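Local coordinates for Lmo0651 protein (Listeria monocytogenes serovar 1/2a, PDB 6EP3), which controls expression of the Agr system and mediates virulence as a transcription factor of the GntR family, probably by sequence-specific binding to DNA, at residues E127-A132 with E174-T179; Y111-E116 with H133-L138. All blocks are in the same frame, centred on the assembly; numbering follows the deposited sequence.

Contact 1 (E127-A132 with E174-T179). With EDO (1,2-ethanediol), chain N.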
loop_
_atom_site.group_PDB
_atom_site.type_symbol
_atom_site.label_atom_id
_atom_site.label_comp_id
_atom_site.label_asym_id
_atom_site.label_seq_id
_atom_site.Cartn_x
_atom_site.Cartn_y
_atom_site.Cartn_z
ATOM N N GLU B 127 24.413 -1.330 1.599
ATOM C CA GLU B 127 23.139 -1.900 1.175
ATOM C C GLU B 127 22.515 -2.725 2.289
ATOM O O GLU B 127 21.310 -2.616 2.562
ATOM C CB GLU B 127 23.332 -2.750 -0.083
ATOM C CG GLU B 127 23.643 -1.959 -1.355
ATOM C CD GLU B 127 24.978 -1.235 -1.303
ATOM O OE1 GLU B 127 25.882 -1.695 -0.571
ATOM O OE2 GLU B 127 25.120 -0.203 -1.994
ATOM N N ASN B 128 23.322 -3.551 2.951
ATOM C CA ASN B 128 22.791 -4.365 4.031
ATOM C C ASN B 128 22.409 -3.515 5.234
ATOM O O ASN B 128 21.442 -3.837 5.927
ATOM C CB ASN B 128 23.799 -5.441 4.418
ATOM C CG ASN B 128 23.781 -6.610 3.459
ATOM O OD1 ASN B 128 22.716 -7.059 3.035
ATOM N ND2 ASN B 128 24.960 -7.120 3.120
ATOM N N TYR B 129 23.117 -2.407 5.476
ATOM C CA TYR B 129 22.723 -1.512 6.559
ATOM C C TYR B 129 21.385 -0.843 6.269
ATOM O O TYR B 129 20.550 -0.705 7.169
ATOM C CB TYR B 129 23.805 -0.459 6.804
ATOM C CG TYR B 129 23.416 0.528 7.879
ATOM C CD1 TYR B 129 23.571 0.220 9.224
ATOM C CD2 TYR B 129 22.876 1.762 7.546
ATOM C CE1 TYR B 129 23.203 1.122 10.206
ATOM C CE2 TYR B 129 22.502 2.666 8.518
ATOM C CZ TYR B 129 22.664 2.342 9.844
ATOM O OH TYR B 129 22.292 3.252 10.806
ATOM N N PHE B 130 21.181 -0.391 5.030
ATOM C CA PHE B 130 19.887 0.161 4.634
ATOM C C PHE B 130 18.778 -0.868 4.831
ATOM O O PHE B 130 17.728 -0.570 5.420
ATOM C CB PHE B 130 19.952 0.615 3.173
ATOM C CG PHE B 130 19.013 1.747 2.829
ATOM C CD1 PHE B 130 18.773 2.777 3.724
ATOM C CD2 PHE B 130 18.391 1.786 1.591
ATOM C CE1 PHE B 130 17.915 3.819 3.394
ATOM C CE2 PHE B 130 17.532 2.823 1.254
ATOM C CZ PHE B 130 17.295 3.841 2.157
ATOM N N ASP B 131 19.007 -2.097 4.357
ATOM C CA ASP B 131 18.015 -3.156 4.519
ATOM C C ASP B 131 17.735 -3.439 5.992
ATOM O O ASP B 131 16.585 -3.662 6.378
ATOM C CB ASP B 131 18.492 -4.430 3.823
ATOM C CG ASP B 131 18.503 -4.304 2.315
ATOM O OD1 ASP B 131 17.916 -3.334 1.788
ATOM O OD2 ASP B 131 19.117 -5.172 1.658
ATOM N N ALA B 132 18.774 -3.418 6.832
ATOM C CA ALA B 132 18.600 -3.720 8.250
ATOM C C ALA B 132 17.843 -2.610 8.971
ATOM O O ALA B 132 17.010 -2.880 9.844
ATOM C CB ALA B 132 19.971 -3.954 8.896
ATOM N N GLU B 174 28.844 8.979 11.050
ATOM C CA GLU B 174 28.197 9.698 12.141
ATOM C C GLU B 174 26.684 9.513 12.094
ATOM O O GLU B 174 26.048 9.229 13.117
ATOM C CB GLU B 174 28.576 11.177 12.073
ATOM C CG GLU B 174 28.218 11.982 13.305
ATOM C CD GLU B 174 28.798 13.383 13.265
ATOM O OE1 GLU B 174 28.054 14.328 12.932
ATOM O OE2 GLU B 174 30.002 13.537 13.562
ATOM N N ILE B 175 26.091 9.651 10.905
ATOM C CA ILE B 175 24.650 9.462 10.766
ATOM C C ILE B 175 24.270 8.014 11.052
ATOM O O ILE B 175 23.254 7.743 11.706
ATOM C CB ILE B 175 24.179 9.908 9.369
ATOM C CG1 ILE B 175 24.253 11.427 9.240
ATOM C CG2 ILE B 175 22.752 9.451 9.101
ATOM C CD1 ILE B 175 23.839 11.927 7.882
ATOM N N ARG B 176 25.077 7.062 10.576
ATOM C CA ARG B 176 24.779 5.657 10.845
ATOM C C ARG B 176 24.791 5.369 12.341
ATOM O O ARG B 176 23.892 4.698 12.864
ATOM C CB ARG B 176 25.777 4.752 10.125
ATOM C CG ARG B 176 25.577 4.678 8.634
ATOM C CD ARG B 176 26.070 3.355 8.082
ATOM N NE ARG B 176 27.419 3.023 8.532
ATOM C CZ ARG B 176 28.528 3.385 7.897
ATOM N NH1 ARG B 176 28.450 4.104 6.784
ATOM N NH2 ARG B 176 29.715 3.029 8.373
ATOM N N GLU B 177 25.806 5.873 13.046
ATOM C CA GLU B 177 25.919 5.610 14.476
ATOM C C GLU B 177 24.814 6.308 15.253
ATOM O O GLU B 177 24.289 5.753 16.224
ATOM C CB GLU B 177 27.292 6.042 14.985
ATOM C CG GLU B 177 28.413 5.128 14.531
ATOM C CD GLU B 177 29.774 5.604 14.981
ATOM O OE1 GLU B 177 29.862 6.712 15.553
ATOM O OE2 GLU B 177 30.755 4.865 14.767
ATOM N N TRP B 178 24.430 7.512 14.828
ATOM C CA TRP B 178 23.309 8.185 15.469
ATOM C C TRP B 178 22.018 7.399 15.279
ATOM O O TRP B 178 21.231 7.247 16.222
ATOM C CB TRP B 178 23.171 9.603 14.917
ATOM C CG TRP B 178 22.091 10.385 15.573
ATOM C CD1 TRP B 178 22.206 11.175 16.679
ATOM C CD2 TRP B 178 20.722 10.464 15.163
ATOM N NE1 TRP B 178 20.990 11.739 16.987
ATOM C CE2 TRP B 178 20.063 11.319 16.069
ATOM C CE3 TRP B 178 19.990 9.896 14.117
ATOM C CZ2 TRP B 178 18.707 11.617 15.962
ATOM C CZ3 TRP B 178 18.641 10.195 14.011
ATOM C CH2 TRP B 178 18.014 11.041 14.932
ATOM N N THR B 179 21.789 6.880 14.069
ATOM C CA THR B 179 20.588 6.088 13.821
ATOM C C THR B 179 20.598 4.800 14.635
ATOM O O THR B 179 19.560 4.383 15.163
ATOM C CB THR B 179 20.457 5.791 12.326
ATOM O OG1 THR B 179 20.567 7.013 11.586
ATOM C CG2 THR B 179 19.121 5.133 12.021
HETATM C C1 EDO N . 32.237 10.248 7.835
HETATM O O1 EDO N . 31.523 9.007 7.845
HETATM C C2 EDO N . 31.298 11.371 8.260
HETATM O O2 EDO N . 30.831 11.117 9.589
#
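Tyr129 on helix 126-142 reaches across to Arg176 and Thr179 on helix 173-192, joining two helices of the all-helical FCD domain, the putative effector domain of this GntR regulator. Its CB points at the opposite helix, and with CG anti to the backbone N (chi1 178°) it carries the phenol across a gap where the nearest CA atoms, those of Tyr129 and Arg176, are still 8.6 Å apart. From CG through CD2 the ring lies beneath Arg176 CD, a CH-pi contact over one face with CD 3.7 Å from the ring centroid. Farther out, CE2 meets Arg176 CD and CG, and CZ meets CG and CB, so the arginine chain runs from the hydroxyl end back over the ring as it goes from CB to CD. NE bonds to Ser121 and NH1 to the carbonyl of Phe170, which holds the guanidinium high above that face, CZ 5.9 Å from the centroid, at most a weak cation-pi attraction. At the tip, the Tyr129 hydroxyl is hydrogen-bonded to Asn180 OD1, and its OH lies 3.0 Å from Arg176 O. Thr179 OG1 turns back to its own helix and bonds to Ile175 O at 2.8 Å, while Thr179 CB lies 3.5 Å from Tyr129 OH.

Contact 2 (Y111-E116 with H133-L138). With EDO (1,2-ethanediol), chain L; SO4 (sulfate ion), chain O.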
loop_
_atom_site.group_PDB
_atom_site.type_symbol
_atom_site.label_atom_id
_atom_site.label_comp_id
_atom_site.label_asym_id
_atom_site.label_seq_id
_atom_site.Cartn_x
_atom_site.Cartn_y
_atom_site.Cartn_z
ATOM N N TYR B 111 15.558 -6.342 19.043
ATOM C CA TYR B 111 16.949 -6.239 19.467
ATOM C C TYR B 111 17.878 -6.864 18.436
ATOM O O TYR B 111 18.928 -6.296 18.110
ATOM C CB TYR B 111 17.119 -6.901 20.834
ATOM C CG TYR B 111 18.477 -6.711 21.460
ATOM C CD1 TYR B 111 18.814 -5.514 22.075
ATOM C CD2 TYR B 111 19.410 -7.737 21.462
ATOM C CE1 TYR B 111 20.051 -5.338 22.661
ATOM C CE2 TYR B 111 20.653 -7.573 22.049
ATOM C CZ TYR B 111 20.967 -6.370 22.645
ATOM O OH TYR B 111 22.200 -6.195 23.226
ATOM N N ALA B 112 17.494 -8.021 17.891
ATOM C CA ALA B 112 18.313 -8.650 16.858
ATOM C C ALA B 112 18.430 -7.763 15.624
ATOM O O ALA B 112 19.507 -7.664 15.025
ATOM C CB ALA B 112 17.735 -10.015 16.488
ATOM N N ARG B 113 17.333 -7.102 15.232
ATOM C CA ARG B 113 17.373 -6.229 14.056
ATOM C C ARG B 113 18.253 -5.005 14.297
ATOM O O ARG B 113 19.038 -4.608 13.421
ATOM C CB ARG B 113 15.959 -5.787 13.671
ATOM C CG ARG B 113 14.949 -6.909 13.454
ATOM C CD ARG B 113 14.821 -7.275 11.984
ATOM N NE ARG B 113 14.052 -8.499 11.778
ATOM C CZ ARG B 113 12.817 -8.535 11.281
ATOM N NH1 ARG B 113 12.198 -7.410 10.928
ATOM N NH2 ARG B 113 12.199 -9.697 11.128
ATOM N N MET B 114 18.131 -4.392 15.476
ATOM C CA MET B 114 19.006 -3.277 15.827
ATOM C C MET B 114 20.469 -3.708 15.823
ATOM O O MET B 114 21.349 -2.970 15.358
ATOM C CB MET B 114 18.607 -2.716 17.196
ATOM C CG MET B 114 19.447 -1.535 17.667
ATOM S SD MET B 114 20.918 -2.057 18.590
ATOM C CE MET B 114 20.199 -3.190 19.771
ATOM N N GLN B 115 20.749 -4.913 16.323
ATOM C CA GLN B 115 22.127 -5.386 16.348
ATOM C C GLN B 115 22.641 -5.700 14.951
ATOM O O GLN B 115 23.835 -5.536 14.686
ATOM C CB GLN B 115 22.251 -6.607 17.255
ATOM C CG GLN B 115 22.150 -6.259 18.722
ATOM C CD GLN B 115 22.913 -7.219 19.607
ATOM O OE1 GLN B 115 23.452 -6.825 20.639
ATOM N NE2 GLN B 115 22.956 -8.489 19.216
ATOM N N GLU B 116 21.764 -6.141 14.047
ATOM C CA GLU B 116 22.190 -6.325 12.662
ATOM C C GLU B 116 22.526 -4.987 12.022
ATOM O O GLU B 116 23.470 -4.889 11.225
ATOM C CB GLU B 116 21.112 -7.057 11.862
ATOM C CG GLU B 116 21.127 -8.564 12.059
ATOM C CD GLU B 116 22.409 -9.210 11.567
ATOM O OE1 GLU B 116 23.428 -9.162 12.288
ATOM O OE2 GLU B 116 22.394 -9.782 10.460
ATOM N N HIS B 133 18.136 -1.354 8.629
ATOM C CA HIS B 133 17.353 -0.227 9.122
ATOM C C HIS B 133 15.883 -0.385 8.748
ATOM O O HIS B 133 14.983 -0.186 9.583
ATOM C CB HIS B 133 17.949 1.063 8.549
ATOM C CG HIS B 133 17.175 2.302 8.870
ATOM N ND1 HIS B 133 16.803 2.642 10.151
ATOM C CD2 HIS B 133 16.719 3.293 8.068
ATOM C CE1 HIS B 133 16.145 3.787 10.126
ATOM N NE2 HIS B 133 16.078 4.202 8.874
ATOM N N HIS B 134 15.622 -0.773 7.495
ATOM C CA HIS B 134 14.248 -0.993 7.053
ATOM C C HIS B 134 13.592 -2.137 7.819
ATOM O O HIS B 134 12.411 -2.060 8.165
ATOM C CB HIS B 134 14.226 -1.268 5.551
ATOM C CG HIS B 134 14.615 -0.086 4.721
ATOM N ND1 HIS B 134 14.873 -0.179 3.369
ATOM C CD2 HIS B 134 14.786 1.216 5.050
ATOM C CE1 HIS B 134 15.190 1.016 2.903
ATOM N NE2 HIS B 134 15.143 1.880 3.901
ATOM N N ARG B 135 14.345 -3.204 8.099
ATOM C CA ARG B 135 13.774 -4.341 8.823
ATOM C C ARG B 135 13.493 -3.998 10.284
ATOM O O ARG B 135 12.515 -4.486 10.859
ATOM C CB ARG B 135 14.700 -5.554 8.732
ATOM C CG ARG B 135 14.922 -6.079 7.317
ATOM C CD ARG B 135 14.443 -7.512 7.166
ATOM N NE ARG B 135 15.402 -8.475 7.699
ATOM C CZ ARG B 135 15.063 -9.635 8.255
ATOM N NH1 ARG B 135 13.787 -9.980 8.354
ATOM N NH2 ARG B 135 16.001 -10.451 8.714
ATOM N N PHE B 136 14.324 -3.152 10.893
ATOM C CA PHE B 136 14.021 -2.634 12.226
ATOM C C PHE B 136 12.708 -1.846 12.216
ATOM O O PHE B 136 11.838 -2.025 13.088
ATOM C CB PHE B 136 15.183 -1.765 12.711
ATOM C CG PHE B 136 14.955 -1.131 14.051
ATOM C CD1 PHE B 136 15.276 -1.809 15.215
ATOM C CD2 PHE B 136 14.423 0.144 14.150
ATOM C CE1 PHE B 136 15.068 -1.229 16.452
ATOM C CE2 PHE B 136 14.206 0.730 15.388
ATOM C CZ PHE B 136 14.528 0.043 16.539
ATOM N N ILE B 137 12.550 -0.962 11.230
ATOM C CA ILE B 137 11.293 -0.219 11.117
ATOM C C ILE B 137 10.119 -1.172 10.893
ATOM O O ILE B 137 9.033 -0.996 11.464
ATOM C CB ILE B 137 11.399 0.838 10.005
ATOM C CG1 ILE B 137 12.428 1.903 10.393
ATOM C CG2 ILE B 137 10.043 1.467 9.732
ATOM C CD1 ILE B 137 12.723 2.908 9.295
ATOM N N LEU B 138 10.328 -2.213 10.084
ATOM C CA LEU B 138 9.260 -3.169 9.799
ATOM C C LEU B 138 8.865 -3.944 11.045
ATOM O O LEU B 138 7.694 -4.279 11.225
ATOM C CB LEU B 138 9.695 -4.144 8.705
ATOM C CG LEU B 138 9.753 -3.646 7.260
ATOM C CD1 LEU B 138 10.294 -4.738 6.350
ATOM C CD2 LEU B 138 8.391 -3.176 6.791
HETATM C C1 EDO L . 13.877 5.462 6.718
HETATM O O1 EDO L . 15.068 6.181 7.049
HETATM C C2 EDO L . 13.679 5.505 5.208
HETATM O O2 EDO L . 14.829 4.936 4.571
HETATM S S SO4 O . 14.002 -13.012 12.452
HETATM O O1 SO4 O . 12.811 -13.384 13.211
HETATM O O2 SO4 O . 13.772 -13.269 11.032
HETATM O O3 SO4 O . 15.135 -13.803 12.923
HETATM O O4 SO4 O . 14.284 -11.591 12.644
#
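Arg113 and Arg135 lay their guanidinium groups face to face, centres 3.9 Å apart and planes inclined by 28°, although the two side chains cross at about a right angle. The overlap is displaced: Arg135 NH1 sits over the rim of the Arg113 group, 3.2 Å from its NH2. A sulfate, probably from the crystallisation liquor, is gripped at the edge of the Arg113 group, where NE and NH2 both donate to O4, each at 3.2 Å; its negative charge probably helps the two cations to stack. On another edge, Arg113 NH1 donates to Arg135 O at 2.9 Å. The oxygen lies almost exactly in the guanidinium plane, whereas the donor stands well above the carbonyl plane. The bend at chi2 (-96°) turns the chain so that CD passes Arg135 CB and the guanidinium meets this carbonyl. These residues bridge helices 107-123 and 126-142, a nearly antiparallel helical hairpin of the FCD domain whose local axes approach to 8.6 Å. Closer to the interior, Arg113 CB comes against the edge of the Phe136 ring and its CA. Phe136 sends its ring past Met114, whose CB lies 3.9 Å from CE1. The ring also packs on Leu110 and Met117 of helix 107-123 and on Ser183 of helix 173-192.

Helix 126-142 supplies one segment to each contact, 127-132 to contact 1 and, directly after it, 133-138 to contact 2, so the same helix faces helix 173-192 in one and helix 107-123 in the other. The contact centres are about 10 Å apart, and they touch: Thr179 CG2 packs 3.8 Å from His133 CE1, and Ala132 CB lies 4.2 Å from Glu116 C. His133 and His134 turn their NE2 atoms to one 1,2-ethanediol molecule, with NE2 of His133 2.9 Å from its O1. That molecule, probably from the crystallisation liquor, also bonds to Tyr80 and may mark a small polar pocket inside the helical domain, whereas the sulfate binds at the arginine pair of contact 2.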